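Local coordinates for protein pyruvate kinase (Pseudomonas aeruginosa, PDB 6QXL) that probably catalyses the last step of glycolysis, passing the phosphate of phosphoenolpyruvate to ADP, and binds glucose-6-phosphate at a site in its alpha/beta domain, at residues F92-S97 against V132-E137; G262-I267 against V278-Q283; I457-D462 against G468-M473. One frame throughout, in Å; residues are numbered along the deposited sequence.

Followed from the N terminus, the three contacts open and close one after another, so none nests in or crosses another. Contact 1 comes first, closing a loop of 34 residues inside the small beta domain that the chain inserts into the barrel domain's sequence. Contact 2 follows in the eight-stranded barrel, where ten residues take helix 260-273 back to strand 277-281. Contact 3 closes the shortest loop, five residues, in the hairpin that ends the alpha/beta domain and forms part of the glucose-6-phosphate pocket. Centres of contacts 1 and 3 lie about 60 Å apart, on opposite sides of the chain's centre; contact 2's centre is about 31 Å from contact 1's and 33 Å from contact 3's.

Contact 1 (F92-S97 against V132-E137); sequences FRFSTS and VVMVVE
Met134 reaches across from strand 132-139 and sets its thioether end against two phenylalanines of strand 91-95, Phe92 and Phe94. The backbones themselves stay well apart, the nearest CA atoms, those of Phe92 and Met134, being 8.5 Å from each other, and no hydrogen bond links the segments. The contact therefore rests on side chains alone and buries 122 Å² in all. Beyond CG the methionine is extended, and this straight run carries the methyl to the pair of rings. Met134 CE lies 3.7 Å from Phe92 CD2 and 3.8 Å from Phe94 CZ, so a single methyl serves both. It meets each ring obliquely. The sulfur takes part as well: Met134 SD is 5.2 Å from the centroid of the Phe92 ring and 4.9 Å from that of the Phe94 ring, two Met-aromatic contacts in which it stands 62° and 70° off the respective ring normals. Its closest ring atoms are CE2 and CZ of Phe94, while on Phe92 it lies near CB and CD2. The rings also pack on each other: Phe92 CD2 sits 3.9 Å above the plane of the Phe94 ring, displaced toward the rim, whereas Phe94 CE1 lies at the edge of the Phe92 ring, in its plane. Phe92 and Phe94 are two residues apart on one strand, and their rings meet with CG of Phe92 anti to the backbone N (chi1 -165°) and CG of Phe94 anti to the carbonyl carbon. The cluster bridges strands that are not neighbours in the sheet: strand 143-148 runs between 132-139 and 91-95, Val108 of strand 107-109 touches both phenylalanines, and Leu127 of strand 124-127 packs on Phe94 and Met134.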
# COMPACT_ATOMS: atom_id res chain seq x y z
N PHE A 92 21.37 17.37 -51.10
CA PHE A 92 20.00 17.35 -51.57
C PHE A 92 19.27 18.61 -51.15
O PHE A 92 19.54 19.15 -50.08
CB PHE A 92 19.28 16.10 -51.09
CG PHE A 92 18.00 15.82 -51.79
CD1 PHE A 92 18.03 15.25 -53.05
CD2 PHE A 92 16.78 16.17 -51.24
CE1 PHE A 92 16.84 15.02 -53.75
CE2 PHE A 92 15.60 15.94 -51.92
CZ PHE A 92 15.63 15.35 -53.18
N ARG A 93 18.33 19.04 -51.98
CA ARG A 93 17.65 20.31 -51.76
C ARG A 93 16.14 20.17 -51.84
O ARG A 93 15.62 19.42 -52.68
CB ARG A 93 18.08 21.33 -52.82
CG ARG A 93 19.49 21.83 -52.68
CD ARG A 93 19.81 22.86 -53.77
NE ARG A 93 19.78 22.32 -55.11
CZ ARG A 93 19.04 22.80 -56.15
NH1 ARG A 93 18.19 23.79 -55.98
NH2 ARG A 93 19.13 22.25 -57.33
N PHE A 94 15.47 20.93 -50.99
CA PHE A 94 14.02 21.06 -51.01
C PHE A 94 13.72 22.51 -51.41
O PHE A 94 14.13 23.42 -50.70
CB PHE A 94 13.45 20.76 -49.63
CG PHE A 94 13.79 19.39 -49.12
CD1 PHE A 94 13.07 18.29 -49.54
CD2 PHE A 94 14.84 19.20 -48.23
CE1 PHE A 94 13.40 17.03 -49.10
CE2 PHE A 94 15.16 17.92 -47.80
CZ PHE A 94 14.42 16.84 -48.24
N SER A 95 13.02 22.70 -52.54
CA SER A 95 12.86 24.04 -53.09
C SER A 95 11.42 24.36 -53.41
O SER A 95 10.74 23.60 -54.18
CB SER A 95 13.71 24.25 -54.36
OG SER A 95 13.57 25.58 -54.86
N THR A 96 10.96 25.52 -52.97
CA THR A 96 9.64 26.01 -53.32
C THR A 96 9.58 26.53 -54.72
O THR A 96 8.50 26.63 -55.30
CB THR A 96 9.19 27.13 -52.35
OG1 THR A 96 10.12 28.18 -52.42
CG2 THR A 96 9.07 26.59 -50.91
N SER A 97 10.70 26.84 -55.33
CA SER A 97 10.73 27.35 -56.71
C SER A 97 11.06 26.24 -57.74
O SER A 97 11.01 26.45 -58.94
CB SER A 97 11.70 28.56 -56.80
OG SER A 97 12.98 28.21 -56.51
N VAL A 132 14.69 7.94 -44.21
CA VAL A 132 15.77 8.79 -44.70
C VAL A 132 15.89 9.97 -43.75
O VAL A 132 14.90 10.50 -43.29
CB VAL A 132 15.46 9.27 -46.13
CG1 VAL A 132 16.45 10.34 -46.58
CG2 VAL A 132 15.52 8.08 -47.09
N VAL A 133 17.12 10.37 -43.46
CA VAL A 133 17.38 11.47 -42.53
C VAL A 133 18.39 12.42 -43.16
O VAL A 133 19.40 11.99 -43.72
CB VAL A 133 17.92 10.98 -41.17
CG1 VAL A 133 18.17 12.16 -40.23
CG2 VAL A 133 16.97 9.98 -40.55
N MET A 134 18.11 13.72 -43.05
CA MET A 134 19.00 14.75 -43.56
C MET A 134 19.20 15.84 -42.53
O MET A 134 18.36 16.02 -41.63
CB MET A 134 18.40 15.36 -44.82
CG MET A 134 17.94 14.33 -45.82
SD MET A 134 17.78 15.12 -47.40
CE MET A 134 16.86 13.87 -48.31
N VAL A 135 20.31 16.56 -42.68
CA VAL A 135 20.58 17.73 -41.86
C VAL A 135 20.67 18.96 -42.76
O VAL A 135 21.24 18.90 -43.85
CB VAL A 135 21.85 17.54 -41.00
CG1 VAL A 135 23.08 17.28 -41.88
CG2 VAL A 135 22.06 18.75 -40.08
N VAL A 136 20.11 20.08 -42.29
CA VAL A 136 20.10 21.32 -43.06
C VAL A 136 21.46 21.99 -42.93
O VAL A 136 21.91 22.32 -41.82
CB VAL A 136 18.99 22.27 -42.55
CG1 VAL A 136 19.03 23.61 -43.28
CG2 VAL A 136 17.62 21.62 -42.70
N GLU A 137 22.14 22.18 -44.06
CA GLU A 137 23.46 22.84 -44.09
C GLU A 137 23.37 24.33 -44.40
O GLU A 137 24.19 25.10 -43.91
CB GLU A 137 24.36 22.17 -45.14
CG GLU A 137 24.99 20.82 -44.72
CD GLU A 137 26.00 20.30 -45.72
OE1 GLU A 137 25.88 20.64 -46.92
OE2 GLU A 137 26.87 19.49 -45.33

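Contact 2 (G262-I267 against V278-Q283); sequences GIQKKI and VITATQ
Helix 260-273 packs on strand 277-281 with CA atoms 7.8 Å apart at Gln264 and Thr280 and 8.1 Å apart at Ile267 and Val278, a spacing that excludes backbone bonding and leaves the joining to side chains. This is the helix-against-strand layer of the TIM barrel, and the chain passes directly from this helix into the strand. Gln264 and Ile267, three residues apart, supply the helix side of the contact; Thr280 and Val278, two residues apart, supply the strand side. The glutamine stretches out, CG anti to the backbone N (chi1 179°) and the chain extended beyond it, bringing its amide to the methyl of Thr280. That methyl sits over the face of the amide, Thr280 CG2 being 3.8 Å from Gln264 OE1 and nearly as close to CD and NE2, and the two side chains cross at about a right angle. Farther along, Ile267 CG2 and Val278 CG2 meet at 4.5 Å, a looser apolar touch that Val244 of strand 243-247 extends by packing on both residues. The polar ends have partners outside the pair: Gln264 OE1 is hydrogen-bonded to Arg248 NH1, Gln264 NE2 weakly to Asp308 OD2, and Thr280 OG1 to Thr310 OG1. The chemistry is thus divided, the methyl giving the amide a nonpolar neighbour while bonds at both its ends probably fix how it is turned.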
# COMPACT_ATOMS: atom_id res chain seq x y z
N GLY A 262 7.61 5.81 -22.02
CA GLY A 262 7.01 6.51 -20.90
C GLY A 262 5.74 7.24 -21.30
O GLY A 262 4.77 7.26 -20.54
N ILE A 263 5.76 7.81 -22.49
CA ILE A 263 4.64 8.60 -22.98
C ILE A 263 3.47 7.69 -23.40
O ILE A 263 2.31 8.01 -23.12
CB ILE A 263 5.08 9.56 -24.10
CG1 ILE A 263 5.89 10.72 -23.55
CG2 ILE A 263 3.91 10.12 -24.91
CD1 ILE A 263 7.39 10.53 -23.45
N GLN A 264 3.76 6.55 -24.02
CA GLN A 264 2.70 5.61 -24.32
C GLN A 264 1.93 5.27 -23.05
O GLN A 264 0.70 5.30 -23.02
CB GLN A 264 3.23 4.32 -24.97
CG GLN A 264 2.12 3.31 -25.27
CD GLN A 264 2.65 2.03 -25.87
OE1 GLN A 264 3.33 2.03 -26.88
NE2 GLN A 264 2.29 0.90 -25.28
N LYS A 265 2.66 4.98 -21.98
CA LYS A 265 2.03 4.61 -20.72
C LYS A 265 1.26 5.77 -20.11
O LYS A 265 0.14 5.56 -19.60
CB LYS A 265 3.04 4.02 -19.75
CG LYS A 265 3.36 2.56 -20.06
CD LYS A 265 4.74 2.13 -19.61
CE LYS A 265 4.87 0.60 -19.39
NZ LYS A 265 4.83 -0.21 -20.65
N LYS A 266 1.80 6.98 -20.21
CA LYS A 266 1.11 8.13 -19.67
C LYS A 266 -0.18 8.40 -20.42
O LYS A 266 -1.24 8.59 -19.81
CB LYS A 266 2.03 9.37 -19.68
CG LYS A 266 1.40 10.60 -19.02
CD LYS A 266 2.34 11.37 -18.02
CE LYS A 266 3.35 12.32 -18.63
NZ LYS A 266 3.85 13.10 -17.48
N ILE A 267 -0.11 8.38 -21.75
CA ILE A 267 -1.29 8.67 -22.56
C ILE A 267 -2.42 7.69 -22.23
O ILE A 267 -3.55 8.09 -22.02
CB ILE A 267 -0.95 8.63 -24.05
CG1 ILE A 267 -0.01 9.76 -24.44
CG2 ILE A 267 -2.23 8.72 -24.88
CD1 ILE A 267 0.71 9.51 -25.76
N VAL A 278 -8.73 4.56 -25.69
CA VAL A 278 -7.38 4.75 -26.20
C VAL A 278 -6.91 3.63 -27.10
O VAL A 278 -7.11 2.46 -26.79
CB VAL A 278 -6.38 5.01 -25.04
CG1 VAL A 278 -6.35 3.87 -24.05
CG2 VAL A 278 -4.98 5.27 -25.58
N ILE A 279 -6.29 4.01 -28.21
CA ILE A 279 -5.73 3.09 -29.21
C ILE A 279 -4.20 3.22 -29.23
O ILE A 279 -3.66 4.32 -29.23
CB ILE A 279 -6.23 3.47 -30.61
CG1 ILE A 279 -7.76 3.46 -30.70
CG2 ILE A 279 -5.65 2.54 -31.67
CD1 ILE A 279 -8.26 4.27 -31.88
N THR A 280 -3.50 2.09 -29.28
CA THR A 280 -2.04 2.07 -29.47
C THR A 280 -1.75 1.67 -30.92
O THR A 280 -2.34 0.71 -31.41
CB THR A 280 -1.37 1.09 -28.51
OG1 THR A 280 -1.67 1.46 -27.16
CG2 THR A 280 0.14 1.10 -28.67
N ALA A 281 -0.86 2.39 -31.59
CA ALA A 281 -0.67 2.21 -33.04
C ALA A 281 0.78 2.26 -33.52
O ALA A 281 1.66 2.74 -32.82
CB ALA A 281 -1.46 3.26 -33.80
N THR A 282 0.96 1.76 -34.74
CA THR A 282 2.13 1.95 -35.58
C THR A 282 3.28 0.96 -35.37
O THR A 282 3.96 0.96 -34.35
CB THR A 282 2.61 3.41 -35.53
OG1 THR A 282 1.50 4.26 -35.83
CG2 THR A 282 3.69 3.66 -36.53
N GLN A 283 3.49 0.12 -36.39
CA GLN A 283 4.58 -0.84 -36.46
C GLN A 283 4.51 -1.91 -35.39
O GLN A 283 5.52 -2.51 -35.06
CB GLN A 283 5.95 -0.16 -36.43
CG GLN A 283 6.14 0.95 -37.45
CD GLN A 283 7.62 1.29 -37.66
OE1 GLN A 283 8.25 1.92 -36.82
NE2 GLN A 283 8.18 0.80 -38.77

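Contact 3 (I457-D462 against G468-M473); sequences ILTKGD and GGTNTM. With G6P (6-O-phosphono-alpha-D-glucopyranose), chain M.
Asn471 CG is held between its own backbone N and carbonyl carbon (chi1 71°), and Asp462 CG is anti to its carbonyl carbon; these torsions set amide and carboxylate against each other at the turn end of a beta hairpin. Strands 457-461 and 470-473 run antiparallel, their N-to-C directions 145° apart, and a classic beta bulge interrupts them where Asn471 and Thr472 both face Lys460. Lys460 O takes two N-H groups there, Asn471 N at 3.0 Å and, more weakly, Thr472 N. Asn471 ND2 donates to Asp462 OD2 (3.1 Å) from above the carboxylate plane, the two flat groups being 72° apart. The other end of the amide is occupied too, since Asn471 OD1 accepts from Thr472 OG1 at 2.6 Å, and the two bonds should fix its flip. At the far end, Ile457 CG2 packs on Met473 CG (3.9 Å). Thr472 and Met473 also pair with an antiparallel strand of a third subunit, so the sheet continues across that interface. Two backbone amides of the turn grip glucose-6-phosphate, Gly468 N donating to phosphate oxygen O3P and Gly469 N to sugar O4, while Thr384, Ser386 and Thr389 help complete the site. Two waters bridge the strands near the turn. One joins Thr459 OG1 to Thr470 OG1, itself hydrogen-bonded to Thr389 OG1; another accepts from Asp462 N and donates to Gly469 O at 2.6 Å.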
# COMPACT_ATOMS: atom_id res chain seq x y z
N ILE A 457 -25.30 -9.06 -13.46
CA ILE A 457 -25.62 -7.70 -13.05
C ILE A 457 -26.39 -7.04 -14.18
O ILE A 457 -25.99 -7.15 -15.34
CB ILE A 457 -24.36 -6.86 -12.75
CG1 ILE A 457 -23.72 -7.36 -11.46
CG2 ILE A 457 -24.70 -5.38 -12.63
CD1 ILE A 457 -22.45 -6.63 -11.07
N LEU A 458 -27.48 -6.36 -13.85
CA LEU A 458 -28.20 -5.58 -14.82
C LEU A 458 -28.20 -4.15 -14.37
O LEU A 458 -28.47 -3.87 -13.21
CB LEU A 458 -29.63 -6.11 -14.97
CG LEU A 458 -30.40 -5.55 -16.18
CD1 LEU A 458 -31.39 -6.57 -16.66
CD2 LEU A 458 -31.12 -4.24 -15.87
N THR A 459 -27.91 -3.23 -15.28
CA THR A 459 -28.00 -1.81 -15.00
C THR A 459 -28.94 -1.15 -15.97
O THR A 459 -29.02 -1.54 -17.13
CB THR A 459 -26.62 -1.08 -15.08
OG1 THR A 459 -26.14 -1.07 -16.43
CG2 THR A 459 -25.59 -1.77 -14.17
N LYS A 460 -29.66 -0.14 -15.48
CA LYS A 460 -30.61 0.59 -16.30
C LYS A 460 -30.99 1.87 -15.59
O LYS A 460 -30.51 2.15 -14.49
CB LYS A 460 -31.84 -0.26 -16.56
CG LYS A 460 -32.67 -0.53 -15.33
CD LYS A 460 -33.96 -1.29 -15.66
CE LYS A 460 -34.80 -1.25 -14.37
NZ LYS A 460 -35.97 -2.15 -14.41
N GLY A 461 -31.87 2.62 -16.23
CA GLY A 461 -32.49 3.79 -15.62
C GLY A 461 -33.99 3.58 -15.49
O GLY A 461 -34.49 2.44 -15.61
N ASP A 462 -34.71 4.67 -15.28
CA ASP A 462 -36.16 4.60 -15.00
C ASP A 462 -36.96 4.44 -16.29
O ASP A 462 -37.75 3.51 -16.41
CB ASP A 462 -36.64 5.82 -14.23
CG ASP A 462 -36.03 5.92 -12.83
OD1 ASP A 462 -35.95 4.87 -12.11
OD2 ASP A 462 -35.65 7.07 -12.45
N GLY A 468 -28.55 9.13 -20.52
CA GLY A 468 -27.88 9.74 -19.37
C GLY A 468 -28.54 9.56 -18.01
O GLY A 468 -28.16 10.23 -17.07
N GLY A 469 -29.50 8.65 -17.89
CA GLY A 469 -30.20 8.41 -16.64
C GLY A 469 -30.00 7.01 -16.07
O GLY A 469 -30.90 6.55 -15.38
N THR A 470 -28.86 6.32 -16.31
CA THR A 470 -28.62 5.07 -15.61
C THR A 470 -28.56 5.35 -14.11
O THR A 470 -27.81 6.24 -13.69
CB THR A 470 -27.32 4.37 -16.04
OG1 THR A 470 -27.40 3.95 -17.39
CG2 THR A 470 -27.06 3.11 -15.22
N ASN A 471 -29.37 4.64 -13.33
CA ASN A 471 -29.41 4.86 -11.89
C ASN A 471 -29.71 3.62 -11.07
O ASN A 471 -30.01 3.74 -9.89
CB ASN A 471 -30.41 5.96 -11.58
CG ASN A 471 -31.87 5.52 -11.79
OD1 ASN A 471 -32.17 4.37 -12.21
ND2 ASN A 471 -32.77 6.42 -11.46
N THR A 472 -29.63 2.42 -11.64
CA THR A 472 -30.07 1.23 -10.94
C THR A 472 -29.11 0.09 -11.22
O THR A 472 -28.65 -0.06 -12.35
CB THR A 472 -31.50 0.83 -11.41
OG1 THR A 472 -32.40 1.94 -11.24
CG2 THR A 472 -32.03 -0.42 -10.67
N MET A 473 -28.86 -0.73 -10.23
CA MET A 473 -28.02 -1.90 -10.38
C MET A 473 -28.74 -3.04 -9.72
O MET A 473 -29.11 -2.92 -8.57
CB MET A 473 -26.66 -1.69 -9.68
CG MET A 473 -25.68 -2.85 -9.83
SD MET A 473 -24.18 -2.70 -8.83
CE MET A 473 -24.70 -3.63 -7.40
C1 G6P M . -30.92 2.69 -20.12
C2 G6P M . -32.27 3.24 -20.56
C3 G6P M . -32.36 4.56 -19.80
C4 G6P M . -31.04 5.26 -19.57
C5 G6P M . -30.18 4.86 -20.76
C6 G6P M . -28.91 5.69 -20.79
O1 G6P M . -31.01 1.32 -20.49
O2 G6P M . -32.41 3.34 -22.00
O3 G6P M . -32.81 4.11 -18.55
O4 G6P M . -31.22 6.69 -19.37
O5 G6P M . -29.88 3.47 -20.72
O6 G6P M . -27.79 5.04 -21.35
P G6P M . -26.38 5.87 -21.60
O1P G6P M . -26.44 6.43 -23.00
O2P G6P M . -25.64 4.58 -21.37
O3P G6P M . -26.18 7.13 -20.71
O HOH W 1 -27.21 1.12 -17.89
O HOH W 2 -33.31 7.48 -15.46